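Local coordinates for protein putative secreted endoglycosylceramidase (Rhodococcus hoagii, PDB 6JYZ) that probably hydrolyses the glycosidic bond between sugar and ceramide in galactosylceramide-type glycolipids, as a family 5 glycoside hydrolase, at residues A[133-138]-A[145-150]; A[215-220]-A[258-263]; A[286-291]-A[322-327]. All blocks are in the same frame, centred on the assembly; numbering follows the deposited sequence.

Overall arrangement
Running from the N terminus, the chain makes the three contacts in series, so none nests in or crosses another. Contact 1 closes a short turn of six residues within the long excursion between strand 119-124 and helix 177-187. Contact 2 brings strand 259-262 beside strand 214-218 after an excursion that includes helix 230-251, and contact 3 returns 322-327 to strand 287-289 after helix 307-321, through a single backbone bridge. Contacts 2 and 3 have centres about 9 Å apart and are joined through neighbouring strands 259-262 and 287-289, where Val260 O lies 2.8 Å from Val288 N. Contact 1 stands apart, its centre about 31 Å from that of contact 2 and 35 Å from that of contact 3.

Contact 1: residues A[133-138]-A[145-150]; sequences VGTPEG and LQRGIG
Thr135 and Arg147 carry this contact, their side chains meeting at about a right angle. The threonine methyl, CG2, lies over one face of the guanidinium group, 3.5 Å from Arg147 NH2, while CB sits above the same group toward its rim. The arginine chain gets there by bending at chi3 (70°), which folds its end back across the threonine. At the edge of the group, Arg147 NH2 gives a weak hydrogen bond to Pro136 O at 2.9 Å, and water 1 lies in the guanidinium plane. That water accepts a hydrogen bond from Arg147 NH2 at 2.6 Å and donates one to Thr135 O at 2.9 Å. With NH1 also bonded to Gln139 O, the flat group is fixed in rotation as well as in place, work suited to a long side chain with several N-H groups.

The other branch of Thr135 serves the backbone. With chi1 at -51°, OG1 stands beside its own backbone N and accepts from Gly148 N at 2.9 Å, while Thr135 N makes a nearly straight bond (171°) to Gly148 O, also at 2.9 Å. One residue therefore holds both polar backbone atoms of Gly148, and its hydroxyl is further hydrogen-bonded to Thr166 OG1. Beyond this pair the chains run very close: Gly134 CA comes within 3.4 Å of Ile149 C, a spacing that suits a residue without a beta carbon.

Both segments belong to the irregular excursion between strand 119-124 and helix 177-187. Thr135 also touches Cys167, whose disulfide to Cys141 ties the intervening turn to a later part of this excursion. Ile149 turns its CB away from Gly134 and packs on Asn56 and on Pro369, Val372 and Lys373 of helix 369-374.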
loop_
_atom_site.group_PDB
_atom_site.type_symbol
_atom_site.label_atom_id
_atom_site.label_comp_id
_atom_site.label_asym_id
_atom_site.label_seq_id
_atom_site.Cartn_x
_atom_site.Cartn_y
_atom_site.Cartn_z
ATOM N N VAL A 133 18.375 -12.841 1.570
ATOM C CA VAL A 133 17.944 -14.158 1.119
ATOM C C VAL A 133 18.448 -14.513 -0.259
ATOM O O VAL A 133 18.007 -15.546 -0.784
ATOM C CB VAL A 133 16.393 -14.216 1.115
ATOM C CG1 VAL A 133 15.873 -13.955 2.522
ATOM C CG2 VAL A 133 15.740 -13.294 0.126
ATOM N N GLY A 134 19.324 -13.737 -0.874
ATOM C CA GLY A 134 19.771 -14.070 -2.215
ATOM C C GLY A 134 20.843 -15.168 -2.242
ATOM O O GLY A 134 21.521 -15.442 -1.264
ATOM N N THR A 135 20.971 -15.783 -3.418
ATOM C CA THR A 135 21.996 -16.822 -3.585
ATOM C C THR A 135 23.363 -16.160 -3.735
ATOM O O THR A 135 23.536 -15.354 -4.629
ATOM C CB THR A 135 21.684 -17.662 -4.816
ATOM O OG1 THR A 135 20.321 -18.128 -4.772
ATOM C CG2 THR A 135 22.585 -18.894 -4.894
ATOM N N PRO A 136 24.341 -16.520 -2.886
ATOM C CA PRO A 136 25.656 -15.851 -3.039
ATOM C C PRO A 136 26.320 -16.224 -4.354
ATOM O O PRO A 136 26.060 -17.267 -4.955
ATOM C CB PRO A 136 26.452 -16.415 -1.860
ATOM C CG PRO A 136 25.507 -17.067 -0.901
ATOM C CD PRO A 136 24.225 -17.352 -1.703
ATOM N N GLU A 137 27.134 -15.292 -4.897
ATOM C CA GLU A 137 27.801 -15.510 -6.168
ATOM C C GLU A 137 28.530 -16.849 -6.289
ATOM O O GLU A 137 28.395 -17.487 -7.328
ATOM C CB GLU A 137 28.723 -14.300 -6.433
ATOM C CG GLU A 137 29.502 -14.393 -7.735
ATOM C CD GLU A 137 30.723 -13.489 -7.851
ATOM O OE1 GLU A 137 30.930 -12.599 -6.966
ATOM O OE2 GLU A 137 31.483 -13.681 -8.829
ATOM N N GLY A 138 29.215 -17.332 -5.281
ATOM C CA GLY A 138 29.880 -18.586 -5.717
ATOM C C GLY A 138 29.097 -19.883 -5.445
ATOM O O GLY A 138 29.664 -20.990 -5.411
ATOM N N LEU A 145 16.045 -25.738 -9.700
ATOM C CA LEU A 145 15.723 -24.424 -9.101
ATOM C C LEU A 145 16.506 -23.331 -9.790
ATOM O O LEU A 145 17.547 -23.553 -10.402
ATOM C CB LEU A 145 16.071 -24.444 -7.621
ATOM C CG LEU A 145 15.400 -25.529 -6.785
ATOM C CD1 LEU A 145 15.751 -25.317 -5.328
ATOM C CD2 LEU A 145 13.882 -25.495 -6.970
ATOM N N GLN A 146 16.012 -22.090 -9.639
ATOM C CA GLN A 146 16.623 -20.881 -10.193
ATOM C C GLN A 146 17.311 -20.094 -9.075
ATOM O O GLN A 146 16.888 -20.111 -7.919
ATOM C CB GLN A 146 15.516 -20.029 -10.854
ATOM C CG GLN A 146 14.973 -20.669 -12.137
ATOM C CD GLN A 146 14.140 -19.731 -12.986
ATOM O OE1 GLN A 146 14.258 -18.487 -12.933
ATOM N NE2 GLN A 146 13.265 -20.328 -13.777
ATOM N N ARG A 147 18.273 -19.256 -9.404
ATOM C CA ARG A 147 18.969 -18.450 -8.416
ATOM C C ARG A 147 18.041 -17.418 -7.794
ATOM O O ARG A 147 17.181 -16.836 -8.490
ATOM C CB ARG A 147 20.084 -17.639 -9.091
ATOM C CG ARG A 147 21.086 -18.602 -9.734
ATOM C CD ARG A 147 22.317 -17.838 -10.288
ATOM N NE ARG A 147 23.124 -17.322 -9.219
ATOM C CZ ARG A 147 23.930 -18.055 -8.396
ATOM N NH1 ARG A 147 23.968 -19.355 -8.559
ATOM N NH2 ARG A 147 24.519 -17.448 -7.403
ATOM N N GLY A 148 18.116 -17.266 -6.483
ATOM C CA GLY A 148 17.402 -16.204 -5.770
ATOM C C GLY A 148 18.258 -14.941 -5.703
ATOM O O GLY A 148 19.488 -14.977 -5.727
ATOM N N ILE A 149 17.567 -13.800 -5.498
ATOM C CA ILE A 149 18.283 -12.550 -5.241
ATOM C C ILE A 149 17.731 -11.990 -3.933
ATOM O O ILE A 149 16.770 -12.511 -3.360
ATOM C CB ILE A 149 18.114 -11.525 -6.375
ATOM C CG1 ILE A 149 16.658 -11.078 -6.577
ATOM C CG2 ILE A 149 18.701 -12.108 -7.676
ATOM C CD1 ILE A 149 16.498 -9.975 -7.659
ATOM N N GLY A 150 18.407 -10.978 -3.398
ATOM C CA GLY A 150 17.943 -10.303 -2.200
ATOM C C GLY A 150 16.860 -9.261 -2.505
ATOM O O GLY A 150 16.853 -8.662 -3.588
HETATM O O HOH W 1 24.337 -14.820 -7.335
#

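Contact 2: residues A[215-220]-A[258-263]; sequences VGYDLL and HLVIFE
Val215, Tyr217 and Leu219 are laced to Leu259 and Ile261 by four backbone hydrogen bonds in parallel register, from Leu259 N to Val215 O (3.0 Å) through to Leu219 N and Ile261 O (3.1 Å). Gly216 CA approaches Leu259 O to 3.0 Å as a CA-H...O contact, at backbone angles that favour glycine. On the side of Asp218 and Ile261, the methyl CG2 of Ile261 lies 3.6 Å from Asp218 CG. Asp218 turns CG away from its backbone N (chi1 -172°), which carries the carboxylate toward Glu263. There, Asp218 OD1 and Glu263 OE2 are only 2.5 Å apart, the carboxylate planes turned 63° against each other; one acid group probably keeps a proton.

These are adjacent parallel strands of the (beta/alpha)8 barrel expected of family 5. The branched and long side chains of Val260 and Leu219 fill the outer side, CG1 of the valine 3.7 Å from CD1 of the leucine, and both reach helix 230-251. Tyr217 stands on this side too, its ring oblique to that of His258 and its OH hydrogen-bonded to Glu252. Among the residues that position the acidic pair, Arg83 forms salt bridges to Asp218 OD2 and Glu263 OE2, while Glu222 N holds Glu263 OE1.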
loop_
_atom_site.group_PDB
_atom_site.type_symbol
_atom_site.label_atom_id
_atom_site.label_comp_id
_atom_site.label_asym_id
_atom_site.label_seq_id
_atom_site.Cartn_x
_atom_site.Cartn_y
_atom_site.Cartn_z
ATOM N N VAL A 215 -2.500 7.803 8.621
ATOM C CA VAL A 215 -3.725 7.013 8.638
ATOM C C VAL A 215 -3.640 5.919 9.696
ATOM O O VAL A 215 -4.526 5.687 10.469
ATOM C CB VAL A 215 -3.880 6.325 7.258
ATOM C CG1 VAL A 215 -5.173 5.455 7.248
ATOM C CG2 VAL A 215 -3.886 7.340 6.116
ATOM N N GLY A 216 -2.473 5.255 9.669
ATOM C CA GLY A 216 -2.252 4.090 10.489
ATOM C C GLY A 216 -1.197 3.208 9.851
ATOM O O GLY A 216 -0.343 3.679 9.093
ATOM N N TYR A 217 -1.311 1.928 10.245
ATOM C CA TYR A 217 -0.138 1.062 10.212
ATOM C C TYR A 217 -0.506 -0.199 9.436
ATOM O O TYR A 217 -1.413 -0.928 9.888
ATOM C CB TYR A 217 0.219 0.631 11.643
ATOM C CG TYR A 217 0.136 1.747 12.653
ATOM C CD1 TYR A 217 0.993 2.804 12.623
ATOM C CD2 TYR A 217 -0.863 1.677 13.605
ATOM C CE1 TYR A 217 0.864 3.855 13.610
ATOM C CE2 TYR A 217 -1.020 2.655 14.565
ATOM C CZ TYR A 217 -0.115 3.700 14.557
ATOM O OH TYR A 217 -0.272 4.675 15.541
ATOM N N ASP A 218 0.166 -0.462 8.328
ATOM C CA ASP A 218 0.001 -1.709 7.565
ATOM C C ASP A 218 1.053 -2.653 8.150
ATOM O O ASP A 218 2.261 -2.522 7.900
ATOM C CB ASP A 218 0.140 -1.399 6.061
ATOM C CG ASP A 218 -0.203 -2.554 5.133
ATOM O OD1 ASP A 218 -0.317 -3.735 5.574
ATOM O OD2 ASP A 218 -0.302 -2.253 3.939
ATOM N N LEU A 219 0.556 -3.592 8.986
ATOM C CA LEU A 219 1.419 -4.275 9.932
ATOM C C LEU A 219 2.539 -5.087 9.317
ATOM O O LEU A 219 3.651 -5.109 9.833
ATOM C CB LEU A 219 0.576 -5.163 10.840
ATOM C CG LEU A 219 -0.453 -4.399 11.662
ATOM C CD1 LEU A 219 -1.291 -5.422 12.475
ATOM C CD2 LEU A 219 0.230 -3.415 12.617
ATOM N N LEU A 220 2.245 -5.763 8.194
ATOM C CA LEU A 220 3.320 -6.424 7.449
ATOM C C LEU A 220 2.844 -6.625 6.026
ATOM O O LEU A 220 1.734 -7.216 5.814
ATOM C CB LEU A 220 3.685 -7.771 8.079
ATOM C CG LEU A 220 4.857 -8.521 7.440
ATOM C CD1 LEU A 220 6.136 -7.696 7.490
ATOM C CD2 LEU A 220 5.036 -9.845 8.135
ATOM N N HIS A 258 -4.711 5.062 15.932
ATOM C CA HIS A 258 -4.754 5.107 14.482
ATOM C C HIS A 258 -5.311 3.820 13.885
ATOM O O HIS A 258 -5.496 2.818 14.585
ATOM C CB HIS A 258 -3.354 5.428 13.938
ATOM C CG HIS A 258 -2.833 6.779 14.348
ATOM N ND1 HIS A 258 -2.606 7.170 15.712
ATOM C CD2 HIS A 258 -2.507 7.823 13.555
ATOM C CE1 HIS A 258 -2.100 8.441 15.669
ATOM N NE2 HIS A 258 -2.006 8.801 14.372
ATOM N N LEU A 259 -5.566 3.835 12.574
ATOM C CA LEU A 259 -6.105 2.609 11.930
ATOM C C LEU A 259 -5.047 1.525 11.832
ATOM O O LEU A 259 -3.853 1.816 11.724
ATOM C CB LEU A 259 -6.570 2.959 10.509
ATOM C CG LEU A 259 -7.735 3.901 10.378
ATOM C CD1 LEU A 259 -8.292 4.074 8.982
ATOM C CD2 LEU A 259 -8.554 4.281 11.554
ATOM N N VAL A 260 -5.547 0.300 11.872
ATOM C CA VAL A 260 -4.666 -0.869 11.723
ATOM C C VAL A 260 -5.033 -1.509 10.404
ATOM O O VAL A 260 -6.154 -2.029 10.282
ATOM C CB VAL A 260 -4.824 -1.808 12.900
ATOM C CG1 VAL A 260 -4.132 -3.121 12.504
ATOM C CG2 VAL A 260 -4.113 -1.170 14.112
ATOM N N ILE A 261 -4.109 -1.498 9.454
ATOM C CA ILE A 261 -4.359 -2.047 8.131
ATOM C C ILE A 261 -3.692 -3.422 8.142
ATOM O O ILE A 261 -2.497 -3.560 8.433
ATOM C CB ILE A 261 -3.730 -1.098 7.109
ATOM C CG1 ILE A 261 -4.570 0.198 7.109
ATOM C CG2 ILE A 261 -3.691 -1.708 5.722
ATOM C CD1 ILE A 261 -3.856 1.383 6.425
ATOM N N PHE A 262 -4.490 -4.460 7.881
ATOM C CA PHE A 262 -3.972 -5.828 7.974
ATOM C C PHE A 262 -4.308 -6.561 6.687
ATOM O O PHE A 262 -5.304 -6.278 6.012
ATOM C CB PHE A 262 -4.529 -6.571 9.187
ATOM C CG PHE A 262 -5.969 -6.960 9.039
ATOM C CD1 PHE A 262 -7.017 -6.084 9.314
ATOM C CD2 PHE A 262 -6.322 -8.257 8.615
ATOM C CE1 PHE A 262 -8.332 -6.476 9.101
ATOM C CE2 PHE A 262 -7.629 -8.625 8.425
ATOM C CZ PHE A 262 -8.654 -7.736 8.669
ATOM N N GLU A 263 -3.428 -7.541 6.379
ATOM C CA GLU A 263 -3.473 -8.189 5.070
ATOM C C GLU A 263 -3.752 -9.674 5.212
ATOM O O GLU A 263 -3.305 -10.317 6.185
ATOM C CB GLU A 263 -2.148 -7.991 4.338
ATOM C CG GLU A 263 -1.903 -6.489 4.050
ATOM C CD GLU A 263 -0.624 -6.312 3.307
ATOM O OE1 GLU A 263 -0.273 -7.103 2.434
ATOM O OE2 GLU A 263 0.124 -5.303 3.619
#

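Contact 3: residues A[286-291]-A[322-327]; sequences LVVFSP and GAPLWT
Phe289 and Leu325 form a single backbone bridge, framed by bonds from Phe289 N to Pro324 O (2.9 Å) and from Trp326 N to Phe289 O (3.1 Å), while the touching chains run 37° apart. The setting is the (beta/alpha)8 barrel expected of family 5: strand 287-289 leads to helix 307-321, which ends in a Schellman motif at Gly322, and the chain returns as strand 326-330.

Pro324, with no N-H to offer, suits the entrance to this pairing, where its CD lies 3.4 Å from Val287 O. Val288 sends CG1, anti to its backbone N (chi1 171°), against Trp326 CB at 3.6 Å, and the indole NE1 goes on to Leu42 O. On the side facing helix 307-321, the methyl CD1 of Leu325 fits against Pro291 CD at 3.5 Å, the two side chains meeting at about a right angle. That same proline CD sits over one face of the Phe289 ring, and helix 307-321 backs all three residues through Ala314, Val315 and Ala317.

Beyond the bridge the chains stay close, and two side-chain hydroxyls carry the hydrogen bonding across them. Ser290 OG donates to Trp326 O at 2.7 Å, reaching from slightly beside the carbonyl plane. Thr327 OG1 donates to Pro291 O, also at 2.7 Å, in the carbonyl plane and on a lone pair of the oxygen.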
loop_
_atom_site.group_PDB
_atom_site.type_symbol
_atom_site.label_atom_id
_atom_site.label_comp_id
_atom_site.label_asym_id
_atom_site.label_seq_id
_atom_site.Cartn_x
_atom_site.Cartn_y
_atom_site.Cartn_z
ATOM N N LEU A 286 -10.821 -0.361 14.780
ATOM C CA LEU A 286 -10.182 0.434 13.743
ATOM C C LEU A 286 -9.376 -0.406 12.761
ATOM O O LEU A 286 -8.542 0.159 12.035
ATOM C CB LEU A 286 -9.297 1.533 14.369
ATOM C CG LEU A 286 -10.028 2.418 15.365
ATOM C CD1 LEU A 286 -9.071 3.488 15.929
ATOM C CD2 LEU A 286 -11.225 3.088 14.738
ATOM N N VAL A 287 -9.677 -1.708 12.684
ATOM C CA VAL A 287 -8.966 -2.481 11.651
ATOM C C VAL A 287 -9.576 -2.254 10.274
ATOM O O VAL A 287 -10.765 -1.952 10.109
ATOM C CB VAL A 287 -8.990 -3.997 11.991
ATOM C CG1 VAL A 287 -8.231 -4.271 13.289
ATOM C CG2 VAL A 287 -10.398 -4.610 11.984
ATOM N N VAL A 288 -8.727 -2.417 9.257
ATOM C CA VAL A 288 -9.055 -2.221 7.839
ATOM C C VAL A 288 -8.456 -3.392 7.075
ATOM O O VAL A 288 -7.242 -3.638 7.198
ATOM C CB VAL A 288 -8.470 -0.879 7.359
ATOM C CG1 VAL A 288 -8.613 -0.773 5.837
ATOM C CG2 VAL A 288 -9.109 0.314 8.093
ATOM N N PHE A 289 -9.286 -4.118 6.323
ATOM C CA PHE A 289 -8.801 -5.265 5.562
ATOM C C PHE A 289 -8.202 -4.817 4.230
ATOM O O PHE A 289 -8.809 -4.018 3.491
ATOM C CB PHE A 289 -9.997 -6.196 5.322
ATOM C CG PHE A 289 -9.628 -7.474 4.598
ATOM C CD1 PHE A 289 -8.564 -8.260 5.034
ATOM C CD2 PHE A 289 -10.297 -7.869 3.443
ATOM C CE1 PHE A 289 -8.206 -9.440 4.345
ATOM C CE2 PHE A 289 -9.919 -9.057 2.779
ATOM C CZ PHE A 289 -8.888 -9.800 3.223
ATOM N N SER A 290 -6.976 -5.255 3.936
ATOM C CA SER A 290 -6.204 -4.716 2.827
ATOM C C SER A 290 -5.572 -5.830 1.984
ATOM O O SER A 290 -4.346 -5.937 1.904
ATOM C CB SER A 290 -5.167 -3.770 3.391
ATOM O OG SER A 290 -4.560 -3.017 2.367
ATOM N N PRO A 291 -6.368 -6.650 1.291
ATOM C CA PRO A 291 -5.844 -7.549 0.256
ATOM C C PRO A 291 -5.367 -6.724 -0.928
ATOM O O PRO A 291 -5.775 -5.564 -1.119
ATOM C CB PRO A 291 -7.085 -8.373 -0.131
ATOM C CG PRO A 291 -8.221 -7.368 0.017
ATOM C CD PRO A 291 -7.843 -6.588 1.283
ATOM N N GLY A 322 -16.398 -6.984 9.457
ATOM C CA GLY A 322 -17.099 -5.738 9.818
ATOM C C GLY A 322 -16.218 -4.517 9.587
ATOM O O GLY A 322 -16.459 -3.488 10.216
ATOM N N ALA A 323 -15.257 -4.612 8.681
ATOM C CA ALA A 323 -14.209 -3.602 8.552
ATOM C C ALA A 323 -14.276 -2.940 7.183
ATOM O O ALA A 323 -14.686 -3.570 6.199
ATOM C CB ALA A 323 -12.867 -4.293 8.675
ATOM N N PRO A 324 -13.710 -1.736 7.017
ATOM C CA PRO A 324 -13.545 -1.222 5.664
ATOM C C PRO A 324 -12.555 -2.045 4.860
ATOM O O PRO A 324 -11.666 -2.710 5.419
ATOM C CB PRO A 324 -12.921 0.185 5.915
ATOM C CG PRO A 324 -13.314 0.520 7.361
ATOM C CD PRO A 324 -13.270 -0.838 8.099
ATOM N N LEU A 325 -12.711 -1.956 3.560
ATOM C CA LEU A 325 -11.782 -2.477 2.567
ATOM C C LEU A 325 -10.958 -1.330 2.014
ATOM O O LEU A 325 -11.518 -0.333 1.559
ATOM C CB LEU A 325 -12.560 -3.162 1.446
ATOM C CG LEU A 325 -11.740 -3.615 0.252
ATOM C CD1 LEU A 325 -10.732 -4.693 0.646
ATOM C CD2 LEU A 325 -12.670 -4.219 -0.825
ATOM N N TRP A 326 -9.645 -1.462 2.021
ATOM C CA TRP A 326 -8.755 -0.455 1.405
ATOM C C TRP A 326 -7.611 -1.247 0.792
ATOM O O TRP A 326 -6.933 -1.939 1.566
ATOM C CB TRP A 326 -8.215 0.510 2.471
ATOM C CG TRP A 326 -7.287 1.527 1.902
ATOM C CD1 TRP A 326 -7.646 2.681 1.255
ATOM C CD2 TRP A 326 -5.853 1.485 1.857
ATOM N NE1 TRP A 326 -6.534 3.341 0.822
ATOM C CE2 TRP A 326 -5.409 2.659 1.207
ATOM C CE3 TRP A 326 -4.892 0.622 2.384
ATOM C CZ2 TRP A 326 -4.064 2.934 1.013
ATOM C CZ3 TRP A 326 -3.546 0.870 2.217
ATOM C CH2 TRP A 326 -3.142 2.021 1.516
ATOM N N THR A 327 -7.449 -1.247 -0.522
ATOM C CA THR A 327 -6.471 -2.186 -1.121
ATOM C C THR A 327 -5.105 -1.530 -1.213
ATOM O O THR A 327 -4.894 -0.561 -1.949
ATOM C CB THR A 327 -6.969 -2.698 -2.477
ATOM O OG1 THR A 327 -5.947 -3.596 -2.954
ATOM C CG2 THR A 327 -7.254 -1.652 -3.535
#